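Local coordinates for protein cysteine protease (Xylella fastidiosa, PDB 3OIS) that probably cleaves peptide bonds as a papain-family cysteine peptidase and binds uridine-5'-diphosphate, at residues Q72-S77 with Y146-A151; F106-E111 with N119-A124; Q68-G73 with P102-I107; R249-R254 with M269-I274. All coordinates share one frame; numbering follows the deposited sequence. Where two conformers were deposited one is given.

Contact 1: residues Q72-S77 with Y146-A151; sequences QGRIGS and YGDTPA
The guanidinium of Arg74 has Pro150 CD over one face, 3.4 Å above the centre of its plane, and the carboxylate of Asp148 at its edge, while the ring of Tyr146 has Gln72 O and Ser77 OG at its edge. The grip on Asp148 is side-on: Arg74 NE binds Asp148 OD2 at 3.0 Å and Arg74 NH2 binds Asp148 OD1 at 2.9 Å, both nearly straight. The two oxygens lie in the guanidinium plane, but the two flat groups are turned 48° apart, and the nitrogens therefore reach the oxygens from above the carboxylate plane. Asp148 OD2 also accepts from the backbone N of Arg74, on its anti side, which ties the same carboxylate to main chain and side chain. The bend at chi3 (-74°) turns the guanidinium toward Asp148 and lays its face on Pro150 CD.

Residues 72-77 carry the Gln-Gly-x-x-Gly-Ser sequence that in papain-type proteases leads into the central helix, here 78-93. A type II' turn from Gln72 to Ile75 directs this loop against residues 146-151.

Tyr146 OH donates to Gln72 O at 2.5 Å, in the carbonyl plane and on a lone pair, and lies 2.6 Å from Ser77 OG; Ser77 OG is hydrogen-bonded to Asn81. Arg104 makes a cation-pi contact with the Tyr146 ring. Ile75 CD1 packs 3.9 Å from Tyr146 CZ, coming from the opposite direction, while its CG2 branch lies against the backbone carbonyls of Asp148 and Thr149. A water links Arg74 O to Ala151 N.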
# COMPACT_ATOMS: atom_id res chain seq x y z
N GLN A 72 -9.26 4.58 -3.27
CA GLN A 72 -9.72 3.19 -3.16
C GLN A 72 -11.17 3.09 -2.81
O GLN A 72 -11.74 2.02 -2.89
CB GLN A 72 -8.89 2.49 -2.11
CG GLN A 72 -9.21 2.92 -0.69
CD GLN A 72 -8.36 2.08 0.27
OE1 GLN A 72 -8.84 1.07 0.93
NE2 GLN A 72 -7.16 2.50 0.46
N GLY A 73 -11.79 4.22 -2.45
CA GLY A 73 -13.22 4.21 -2.06
C GLY A 73 -13.55 3.28 -0.89
O GLY A 73 -12.82 3.22 0.14
N ARG A 74 -14.69 2.61 -1.01
CA ARG A 74 -15.36 2.07 0.17
C ARG A 74 -15.04 0.61 0.42
O ARG A 74 -15.82 -0.07 1.13
CB ARG A 74 -16.88 2.19 -0.08
CG ARG A 74 -17.34 3.64 -0.23
CD ARG A 74 -18.81 3.70 -0.67
NE ARG A 74 -18.84 3.34 -2.07
CZ ARG A 74 -19.95 3.03 -2.75
NH1 ARG A 74 -21.15 3.06 -2.12
NH2 ARG A 74 -19.86 2.72 -4.04
N ILE A 75 -13.96 0.13 -0.16
CA ILE A 75 -13.52 -1.25 0.11
C ILE A 75 -12.10 -1.29 0.75
O ILE A 75 -11.38 -0.27 0.82
CB ILE A 75 -13.59 -2.06 -1.21
CG1 ILE A 75 -12.61 -1.52 -2.31
CG2 ILE A 75 -15.06 -2.32 -1.60
CD1 ILE A 75 -12.57 -2.51 -3.60
N GLY A 76 -11.67 -2.51 1.13
CA GLY A 76 -10.43 -2.70 1.93
C GLY A 76 -9.22 -3.04 1.09
O GLY A 76 -8.48 -4.03 1.37
N SER A 77 -9.04 -2.23 0.02
CA SER A 77 -8.10 -2.57 -1.00
C SER A 77 -6.79 -1.80 -0.86
O SER A 77 -6.05 -1.67 -1.84
CB SER A 77 -8.77 -2.35 -2.38
OG SER A 77 -9.09 -0.97 -2.50
N TYR A 146 -11.72 -0.59 -11.88
CA TYR A 146 -12.04 -0.47 -10.46
C TYR A 146 -13.49 -0.14 -10.17
O TYR A 146 -14.07 0.67 -10.88
CB TYR A 146 -11.13 0.64 -9.89
CG TYR A 146 -10.97 0.52 -8.38
CD1 TYR A 146 -10.18 -0.50 -7.83
CD2 TYR A 146 -11.61 1.46 -7.54
CE1 TYR A 146 -10.05 -0.61 -6.40
CE2 TYR A 146 -11.58 1.34 -6.13
CZ TYR A 146 -10.73 0.30 -5.59
OH TYR A 146 -10.59 0.23 -4.22
N GLY A 147 -14.10 -0.76 -9.15
CA GLY A 147 -15.46 -0.39 -8.76
C GLY A 147 -15.49 -0.65 -7.28
O GLY A 147 -15.06 -1.71 -6.87
N ASP A 148 -15.87 0.35 -6.50
CA ASP A 148 -15.74 0.26 -5.02
C ASP A 148 -17.07 -0.09 -4.32
O ASP A 148 -17.20 0.23 -3.16
CB ASP A 148 -15.15 1.55 -4.44
CG ASP A 148 -16.22 2.65 -4.26
OD1 ASP A 148 -17.13 2.70 -5.13
OD2 ASP A 148 -16.15 3.42 -3.33
N THR A 149 -18.03 -0.72 -5.03
CA THR A 149 -19.25 -1.21 -4.35
C THR A 149 -18.84 -1.95 -3.08
O THR A 149 -18.04 -2.91 -3.16
CB THR A 149 -20.04 -2.17 -5.22
OG1 THR A 149 -20.45 -1.49 -6.43
CG2 THR A 149 -21.29 -2.60 -4.52
N PRO A 150 -19.36 -1.53 -1.91
CA PRO A 150 -18.86 -2.12 -0.65
C PRO A 150 -19.63 -3.38 -0.26
O PRO A 150 -20.69 -3.73 -0.90
CB PRO A 150 -19.08 -1.01 0.39
CG PRO A 150 -20.36 -0.23 -0.19
CD PRO A 150 -20.14 -0.27 -1.70
N ALA A 151 -19.12 -4.06 0.76
CA ALA A 151 -19.88 -5.13 1.39
C ALA A 151 -21.21 -4.62 1.87
O ALA A 151 -21.32 -3.49 2.32
CB ALA A 151 -19.11 -5.77 2.48
O HOH W 1 -16.80 -2.70 2.00

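Contact 2: residues F106-E111 with N119-A124; sequences FIYYNE and NYDSGA
The hydroxyl of Tyr108 is held by two hydrogen bonds from residues 119-124: it donates to Asp121 OD1 at 2.6 Å and accepts from Gly123 N at 2.9 Å, the latter with an angle of 153° at the hydrogen. Asp121 OD1 is met on its anti side, and the carboxylate stands 77° from the plane of the tyrosine ring. With CG anti to the backbone N of Tyr108 (chi1 -171°), the ring projects from the helix far enough for its OH to enter the bend of the loop. Asp121 and Gly123 meet this ring at its edge, where Tyr108 CE1 lies 3.8 Å from Gly123 O.

One helical turn on, Glu111 lies alongside Ala124, whose methyl carbon CB is 3.7 Å from Glu111 CB and 3.4 Å from Glu111 CD. Glu111 OE2 is hydrogen-bonded to Thr79 OG1, so part of this buried carboxylate has a polar partner while its flank rests on the methyl group.

A second shell fixes the loop. Asp121 is the centre of an inverse gamma turn, its OD1 also accepts from Gly76 N, and Ser122 OG bonds to Gly123 O. Arg112, further along the helix, binds Tyr120 O. Helix 104-114 is thus fastened to the chain that follows it, where Ala124 makes backbone hydrogen bonds with Gly34 and with Ile36 of strand 35-36, and its side chain touches Thr79 of helix 78-93.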
# COMPACT_ATOMS: atom_id res chain seq x y z
N PHE A 106 -7.74 -6.57 -9.72
CA PHE A 106 -7.05 -7.82 -10.06
C PHE A 106 -6.11 -8.24 -8.86
O PHE A 106 -6.02 -9.45 -8.47
CB PHE A 106 -6.16 -7.65 -11.31
CG PHE A 106 -5.47 -8.91 -11.73
CD1 PHE A 106 -6.12 -9.80 -12.61
CD2 PHE A 106 -4.17 -9.22 -11.26
CE1 PHE A 106 -5.48 -10.94 -12.99
CE2 PHE A 106 -3.53 -10.41 -11.64
CZ PHE A 106 -4.24 -11.27 -12.53
N ILE A 107 -5.36 -7.31 -8.32
CA ILE A 107 -4.52 -7.64 -7.19
C ILE A 107 -5.39 -8.10 -6.02
O ILE A 107 -5.08 -9.13 -5.44
CB ILE A 107 -3.57 -6.52 -6.79
CG1 ILE A 107 -2.57 -6.19 -7.95
CG2 ILE A 107 -2.74 -6.80 -5.48
CD1 ILE A 107 -1.98 -4.86 -7.73
N TYR A 108 -6.40 -7.32 -5.69
CA TYR A 108 -7.22 -7.57 -4.46
C TYR A 108 -7.96 -8.91 -4.58
O TYR A 108 -8.11 -9.61 -3.60
CB TYR A 108 -8.16 -6.37 -4.18
CG TYR A 108 -8.89 -6.43 -2.83
CD1 TYR A 108 -8.19 -6.84 -1.65
CD2 TYR A 108 -10.21 -5.97 -2.73
CE1 TYR A 108 -8.86 -6.83 -0.40
CE2 TYR A 108 -10.93 -6.02 -1.51
CZ TYR A 108 -10.22 -6.48 -0.36
OH TYR A 108 -10.91 -6.44 0.81
N TYR A 109 -8.46 -9.26 -5.77
CA TYR A 109 -9.20 -10.52 -5.93
C TYR A 109 -8.22 -11.68 -5.67
O TYR A 109 -8.48 -12.60 -4.83
CB TYR A 109 -9.83 -10.59 -7.35
CG TYR A 109 -10.57 -11.88 -7.56
CD1 TYR A 109 -11.90 -11.92 -7.34
CD2 TYR A 109 -9.91 -13.04 -7.94
CE1 TYR A 109 -12.61 -13.12 -7.46
CE2 TYR A 109 -10.65 -14.26 -8.11
CZ TYR A 109 -11.92 -14.26 -7.86
OH TYR A 109 -12.56 -15.43 -8.06
N ASN A 110 -7.04 -11.63 -6.29
CA ASN A 110 -6.12 -12.68 -6.10
C ASN A 110 -5.52 -12.75 -4.71
O ASN A 110 -5.23 -13.85 -4.23
CB ASN A 110 -5.09 -12.65 -7.25
CG ASN A 110 -5.75 -13.07 -8.58
OD1 ASN A 110 -6.20 -14.18 -8.72
ND2 ASN A 110 -5.84 -12.15 -9.51
N GLU A 111 -5.34 -11.62 -4.03
CA GLU A 111 -4.88 -11.70 -2.63
C GLU A 111 -5.88 -12.53 -1.81
O GLU A 111 -5.46 -13.30 -1.01
CB GLU A 111 -4.83 -10.31 -1.97
CG GLU A 111 -3.72 -9.45 -2.49
CD GLU A 111 -3.82 -7.99 -2.03
OE1 GLU A 111 -4.90 -7.40 -2.11
OE2 GLU A 111 -2.77 -7.51 -1.50
N ASN A 119 -15.47 -13.26 -1.68
CA ASN A 119 -16.83 -12.76 -1.50
C ASN A 119 -17.02 -11.76 -0.34
O ASN A 119 -18.13 -11.29 -0.15
CB ASN A 119 -17.77 -13.94 -1.26
CG ASN A 119 -18.03 -14.79 -2.57
OD1 ASN A 119 -17.79 -14.34 -3.70
ND2 ASN A 119 -18.62 -15.98 -2.37
N TYR A 120 -15.94 -11.44 0.42
CA TYR A 120 -16.01 -10.59 1.60
C TYR A 120 -14.91 -9.50 1.51
O TYR A 120 -13.88 -9.73 0.85
CB TYR A 120 -15.78 -11.56 2.78
CG TYR A 120 -16.89 -12.63 2.78
CD1 TYR A 120 -18.10 -12.37 3.45
CD2 TYR A 120 -16.74 -13.85 2.10
CE1 TYR A 120 -19.16 -13.31 3.44
CE2 TYR A 120 -17.79 -14.80 2.07
CZ TYR A 120 -19.00 -14.50 2.72
OH TYR A 120 -20.03 -15.40 2.72
N ASP A 121 -15.10 -8.37 2.19
CA ASP A 121 -14.11 -7.29 2.10
C ASP A 121 -13.14 -7.57 3.27
O ASP A 121 -13.11 -6.89 4.31
CB ASP A 121 -14.85 -5.95 2.25
CG ASP A 121 -14.01 -4.78 1.84
OD1 ASP A 121 -12.97 -4.98 1.19
OD2 ASP A 121 -14.41 -3.64 2.20
N SER A 122 -12.26 -8.56 3.09
CA SER A 122 -11.47 -9.03 4.18
C SER A 122 -10.22 -8.21 4.38
O SER A 122 -9.54 -8.38 5.39
CB SER A 122 -11.12 -10.49 3.93
OG SER A 122 -10.36 -10.55 2.72
N GLY A 123 -9.83 -7.40 3.38
CA GLY A 123 -8.47 -6.81 3.41
C GLY A 123 -7.45 -7.93 3.03
O GLY A 123 -7.88 -9.00 2.52
N ALA A 124 -6.17 -7.66 3.21
CA ALA A 124 -5.12 -8.54 2.75
C ALA A 124 -3.77 -8.21 3.41
O ALA A 124 -3.56 -7.07 3.92
CB ALA A 124 -5.01 -8.41 1.16

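Contact 3: residues Q68-G73 with P102-I107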
# COMPACT_ATOMS: atom_id res chain seq x y z
N GLN A 68 -1.38 10.91 -10.43
CA GLN A 68 -2.07 11.39 -9.24
C GLN A 68 -2.42 10.20 -8.35
O GLN A 68 -2.42 9.03 -8.79
CB GLN A 68 -3.34 12.16 -9.57
CG GLN A 68 -4.38 11.40 -10.29
CD GLN A 68 -5.44 12.35 -10.90
OE1 GLN A 68 -6.26 12.97 -10.18
NE2 GLN A 68 -5.44 12.45 -12.25
N VAL A 69 -2.75 10.54 -7.12
CA VAL A 69 -3.26 9.50 -6.19
C VAL A 69 -4.48 8.79 -6.75
O VAL A 69 -5.28 9.39 -7.53
CB VAL A 69 -3.53 10.04 -4.76
CG1 VAL A 69 -2.26 10.56 -4.09
CG2 VAL A 69 -4.65 11.08 -4.82
N TYR A 70 -4.65 7.55 -6.34
CA TYR A 70 -5.92 6.89 -6.59
C TYR A 70 -6.88 7.09 -5.46
O TYR A 70 -6.51 7.64 -4.44
CB TYR A 70 -5.72 5.35 -6.69
CG TYR A 70 -4.45 4.83 -7.40
CD1 TYR A 70 -4.04 5.31 -8.68
CD2 TYR A 70 -3.60 3.93 -6.75
CE1 TYR A 70 -2.93 4.82 -9.32
CE2 TYR A 70 -2.44 3.44 -7.39
CZ TYR A 70 -2.12 3.87 -8.69
OH TYR A 70 -0.99 3.40 -9.34
N ASP A 71 -8.12 6.63 -5.66
CA ASP A 71 -9.07 6.69 -4.56
C ASP A 71 -9.61 5.27 -4.39
O ASP A 71 -10.33 4.76 -5.27
CB ASP A 71 -10.22 7.65 -4.90
CG ASP A 71 -11.17 7.87 -3.75
OD1 ASP A 71 -11.19 7.08 -2.76
OD2 ASP A 71 -11.99 8.85 -3.83
N GLN A 72 -9.26 4.58 -3.27
CA GLN A 72 -9.72 3.19 -3.16
C GLN A 72 -11.17 3.09 -2.81
O GLN A 72 -11.74 2.02 -2.89
CB GLN A 72 -8.89 2.49 -2.11
CG GLN A 72 -9.21 2.92 -0.69
CD GLN A 72 -8.36 2.08 0.27
OE1 GLN A 72 -8.84 1.07 0.93
NE2 GLN A 72 -7.16 2.50 0.46
N GLY A 73 -11.79 4.22 -2.45
CA GLY A 73 -13.22 4.21 -2.06
C GLY A 73 -13.55 3.28 -0.89
O GLY A 73 -12.82 3.22 0.14
N PRO A 102 -2.11 0.10 -12.90
CA PRO A 102 -2.32 -1.36 -12.76
C PRO A 102 -3.69 -1.67 -12.13
O PRO A 102 -4.18 -0.87 -11.29
CB PRO A 102 -1.19 -1.81 -11.80
CG PRO A 102 -0.14 -0.73 -11.93
CD PRO A 102 -0.90 0.54 -12.17
N SER A 103 -4.32 -2.75 -12.59
CA SER A 103 -5.63 -3.18 -12.02
C SER A 103 -5.61 -3.54 -10.52
O SER A 103 -5.17 -4.63 -10.14
CB SER A 103 -6.21 -4.38 -12.78
OG SER A 103 -7.42 -4.70 -12.16
N ARG A 104 -6.15 -2.64 -9.71
CA ARG A 104 -6.17 -2.82 -8.23
C ARG A 104 -7.09 -3.95 -7.85
O ARG A 104 -6.76 -4.73 -6.95
CB ARG A 104 -6.63 -1.52 -7.59
CG ARG A 104 -5.45 -0.45 -7.65
CD ARG A 104 -6.00 0.95 -7.31
NE ARG A 104 -6.97 1.48 -8.28
CZ ARG A 104 -7.94 2.38 -8.05
NH1 ARG A 104 -8.17 2.88 -6.83
NH2 ARG A 104 -8.73 2.76 -9.11
N LEU A 105 -8.22 -4.10 -8.56
CA LEU A 105 -9.12 -5.21 -8.18
C LEU A 105 -8.54 -6.55 -8.61
O LEU A 105 -8.78 -7.52 -7.96
CB LEU A 105 -10.49 -5.09 -8.85
CG LEU A 105 -11.37 -3.98 -8.26
CD1 LEU A 105 -12.78 -4.13 -8.90
CD2 LEU A 105 -11.49 -4.14 -6.72
N PHE A 106 -7.74 -6.57 -9.72
CA PHE A 106 -7.05 -7.82 -10.06
C PHE A 106 -6.11 -8.24 -8.86
O PHE A 106 -6.02 -9.45 -8.47
CB PHE A 106 -6.16 -7.65 -11.31
CG PHE A 106 -5.47 -8.91 -11.73
CD1 PHE A 106 -6.12 -9.80 -12.61
CD2 PHE A 106 -4.17 -9.22 -11.26
CE1 PHE A 106 -5.48 -10.94 -12.99
CE2 PHE A 106 -3.53 -10.41 -11.64
CZ PHE A 106 -4.24 -11.27 -12.53
N ILE A 107 -5.36 -7.31 -8.32
CA ILE A 107 -4.52 -7.64 -7.19
C ILE A 107 -5.39 -8.10 -6.02
O ILE A 107 -5.08 -9.13 -5.44
CB ILE A 107 -3.57 -6.52 -6.79
CG1 ILE A 107 -2.57 -6.19 -7.95
CG2 ILE A 107 -2.74 -6.80 -5.48
CD1 ILE A 107 -1.98 -4.86 -7.73
O HOH W 2 -9.03 5.79 -8.23
O HOH W 3 -11.25 4.71 -8.64
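The nearest CA atoms of the two segments, those of Gln72 and Arg104, are 8.6 Å apart, so the gap is bridged by side chains and water rather than by paired main chains. Arg104 does most of the reaching. Its chain bends at chi3 (-65°), which lays CD 3.9 Å from Tyr70 CD2 and carries the guanidinium back toward the loop backbone. Tyr70 CB sits over one face of that guanidinium, 3.5 Å from Arg104 NH1, whereas the carbonyl of Asp71 lies at its edge and accepts a weak hydrogen bond from Arg104 NH1 at 3.3 Å. The tyrosine ring and the guanidinium are turned 35° from each other.

Water extends the reach. One molecule accepts from Asp71 N at 2.9 Å and, weakly, from Arg104 NH2; another accepts from Arg104 NH2 at 3.2 Å and gives a weak bond to Asp71 O. Arg104 NH2 also forms a salt bridge with Glu141, which probably balances the buried charge. At the far end of the tyrosine, its OH packs against Pro102 CD and bonds to Gln88.

Each segment is also held by a side chain of its own. Asp71 OD1 accepts from Gly73 N at 2.9 Å in an Asx turn, and Ser103 caps the helix, its OG accepting from Phe106 N at 3.1 Å. The arrangement joins an N-capped helix, which begins at Arg104, to the loop that runs into the Gln-Gly sequence found ahead of the central helix in papain-type proteases.

Contact 4: residues R249-R254 with M269-I274; sequences RHFRIR and MPYEYI
Arg249 runs across the ring of Tyr271, starting at its CB, which lies over the ring face 3.9 Å from the centroid in a CH-pi contact. CG lies against Tyr271 CE2. A bend at chi3 (49°) then turns the chain, bringing Arg249 NE 3.7 Å from Glu272 OE1. The guanidinium receives Tyr271 CD2 over the centre of one face, 3.6 Å above its plane, with the two planes 72° apart; Arg249 NH2 is 3.7 Å from the same Tyr271 CD2. At the tip, NH1 forms a salt bridge with Glu272 OE1 at 3.2 Å, reaching it from well above the carboxylate plane.

Strands 250-254 and 266-270 form an antiparallel beta hairpin. Phe251 and Met269 are a hydrogen-bonded pair of it, Phe251 N to Met269 O and Met269 N to Phe251 O both at 2.8 Å. The carbonyl of Arg249 accepts from Tyr271 N at 3.0 Å, where the chain passes from strand into helix 271-274. Pro270 CA lies over the His250 ring, 3.8 Å from its centroid. Ile274 CD1 lies over one face of the Phe251 ring in a CH-pi contact, and Phe251 CE2 also touches Tyr271 CD1; Leu194 and Leu198 of helix 191-199 adjoin that ring.

The Arg249-Glu272 ion pair lies at the exposed side of the contact, where solvent would probably reduce its strength and a water ties Glu272 OE2 to Arg249 O, while aromatic and aliphatic packing and the strand bonds join helix to hairpin inside.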
# COMPACT_ATOMS: atom_id res chain seq x y z
N ARG A 249 11.37 16.21 9.91
CA ARG A 249 11.45 14.83 10.47
C ARG A 249 10.09 14.11 10.22
O ARG A 249 9.47 13.56 11.13
CB ARG A 249 11.85 14.83 11.96
CG ARG A 249 13.30 15.40 12.22
CD ARG A 249 13.58 15.51 13.75
NE ARG A 249 13.21 14.22 14.38
CZ ARG A 249 13.96 13.11 14.40
NH1 ARG A 249 13.46 12.01 14.97
NH2 ARG A 249 15.20 13.10 13.89
N HIS A 250 9.68 14.17 8.97
CA HIS A 250 8.51 13.35 8.47
C HIS A 250 8.88 12.62 7.18
O HIS A 250 9.69 13.13 6.41
CB HIS A 250 7.28 14.18 8.20
CG HIS A 250 6.55 14.66 9.42
ND1 HIS A 250 7.12 15.54 10.34
CD2 HIS A 250 5.30 14.41 9.86
CE1 HIS A 250 6.23 15.79 11.29
NE2 HIS A 250 5.11 15.14 11.00
N PHE A 251 8.30 11.44 6.97
CA PHE A 251 8.30 10.71 5.70
C PHE A 251 7.05 11.08 4.93
O PHE A 251 5.97 11.36 5.51
CB PHE A 251 8.31 9.16 5.93
CG PHE A 251 9.65 8.63 6.35
CD1 PHE A 251 10.49 8.05 5.42
CD2 PHE A 251 10.03 8.68 7.65
CE1 PHE A 251 11.73 7.52 5.74
CE2 PHE A 251 11.33 8.18 8.05
CZ PHE A 251 12.17 7.59 7.09
N ARG A 252 7.20 11.17 3.60
CA ARG A 252 6.07 11.55 2.74
C ARG A 252 5.37 10.29 2.26
O ARG A 252 6.01 9.36 1.74
CB ARG A 252 6.64 12.25 1.49
CG ARG A 252 5.58 12.87 0.56
CD ARG A 252 4.95 13.99 1.32
NE ARG A 252 4.18 14.81 0.37
CZ ARG A 252 3.42 15.86 0.73
NH1 ARG A 252 3.20 16.16 2.04
NH2 ARG A 252 2.84 16.63 -0.23
N ILE A 253 4.05 10.26 2.48
CA ILE A 253 3.26 9.06 2.09
C ILE A 253 2.20 9.41 1.04
O ILE A 253 1.52 10.40 1.14
CB ILE A 253 2.71 8.32 3.36
CG1 ILE A 253 1.86 9.20 4.16
CG2 ILE A 253 3.88 7.79 4.29
CD1 ILE A 253 1.05 8.38 5.20
N ARG A 254 2.09 8.56 0.02
CA ARG A 254 1.01 8.59 -0.99
C ARG A 254 -0.12 7.84 -0.43
O ARG A 254 -0.05 6.63 -0.20
CB ARG A 254 1.58 7.88 -2.21
CG ARG A 254 0.59 7.83 -3.40
CD ARG A 254 1.18 6.96 -4.54
NE ARG A 254 0.15 6.59 -5.45
CZ ARG A 254 -0.32 7.34 -6.49
NH1 ARG A 254 0.23 8.54 -6.77
NH2 ARG A 254 -1.31 6.89 -7.26
N MET A 269 4.25 11.66 7.65
CA MET A 269 4.23 10.77 8.80
C MET A 269 5.52 11.03 9.64
O MET A 269 6.58 10.91 9.11
CB MET A 269 4.25 9.28 8.39
CG MET A 269 4.26 8.37 9.65
SD MET A 269 4.08 6.58 9.15
CE MET A 269 2.29 6.52 8.87
N PRO A 270 5.40 11.30 10.94
CA PRO A 270 6.61 11.59 11.76
C PRO A 270 7.61 10.43 11.79
O PRO A 270 7.21 9.27 11.77
CB PRO A 270 6.06 11.78 13.19
CG PRO A 270 4.54 11.92 13.04
CD PRO A 270 4.14 11.35 11.71
N TYR A 271 8.90 10.74 11.84
CA TYR A 271 9.90 9.72 12.07
C TYR A 271 9.60 8.79 13.23
O TYR A 271 9.81 7.58 13.13
CB TYR A 271 11.25 10.43 12.35
CG TYR A 271 11.89 11.01 11.11
CD1 TYR A 271 11.22 11.08 9.87
CD2 TYR A 271 13.16 11.57 11.16
CE1 TYR A 271 11.84 11.64 8.74
CE2 TYR A 271 13.79 12.17 10.00
CZ TYR A 271 13.12 12.21 8.81
OH TYR A 271 13.71 12.78 7.67
N GLU A 272 9.07 9.36 14.33
CA GLU A 272 8.79 8.54 15.55
C GLU A 272 7.58 7.61 15.33
O GLU A 272 7.39 6.64 16.10
CB GLU A 272 8.47 9.49 16.73
CG GLU A 272 9.56 10.53 17.16
CD GLU A 272 9.72 11.81 16.24
OE1 GLU A 272 10.70 12.58 16.52
OE2 GLU A 272 8.93 12.05 15.25
N TYR A 273 6.76 7.91 14.35
CA TYR A 273 5.61 7.07 14.07
C TYR A 273 6.12 5.87 13.25
O TYR A 273 5.93 4.71 13.64
CB TYR A 273 4.61 7.92 13.30
CG TYR A 273 3.17 7.37 13.21
CD1 TYR A 273 2.13 8.21 13.57
CD2 TYR A 273 2.87 6.04 12.81
CE1 TYR A 273 0.84 7.82 13.48
CE2 TYR A 273 1.52 5.59 12.79
CZ TYR A 273 0.52 6.51 13.08
OH TYR A 273 -0.82 6.15 13.07
N ILE A 274 6.75 6.15 12.10
CA ILE A 274 7.15 5.06 11.22
C ILE A 274 8.16 4.07 11.85
O ILE A 274 8.17 2.88 11.48
CB ILE A 274 7.71 5.64 9.87
CG1 ILE A 274 7.53 4.63 8.74
CG2 ILE A 274 9.18 6.12 10.11
CD1 ILE A 274 7.80 5.25 7.26
O HOH W 4 8.75 14.27 13.60

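Contacts 1, 2 and 3 form one cluster, with centres 9 to 12 Å apart, around the start of helix 78-93. Contacts 1 and 3 share Gln72 and Gly73, and contacts 2 and 3 share helix 104-114. Contact 1 also packs on contact 2 where Gly76 O lies 3.3 Å from Tyr108 CE1. Contact 4 belongs to the antiparallel sheet on the opposite side of the chain's centre, its centre about 26 Å from that of contact 1, yet Gln68 O of contact 3 lies 2.9 Å from Arg254 NH2. Contact 2 comes nearest the nucleotide pocket: the Glu111 side chain is about 8 Å from that of Lys131 and about 14 Å from UDP.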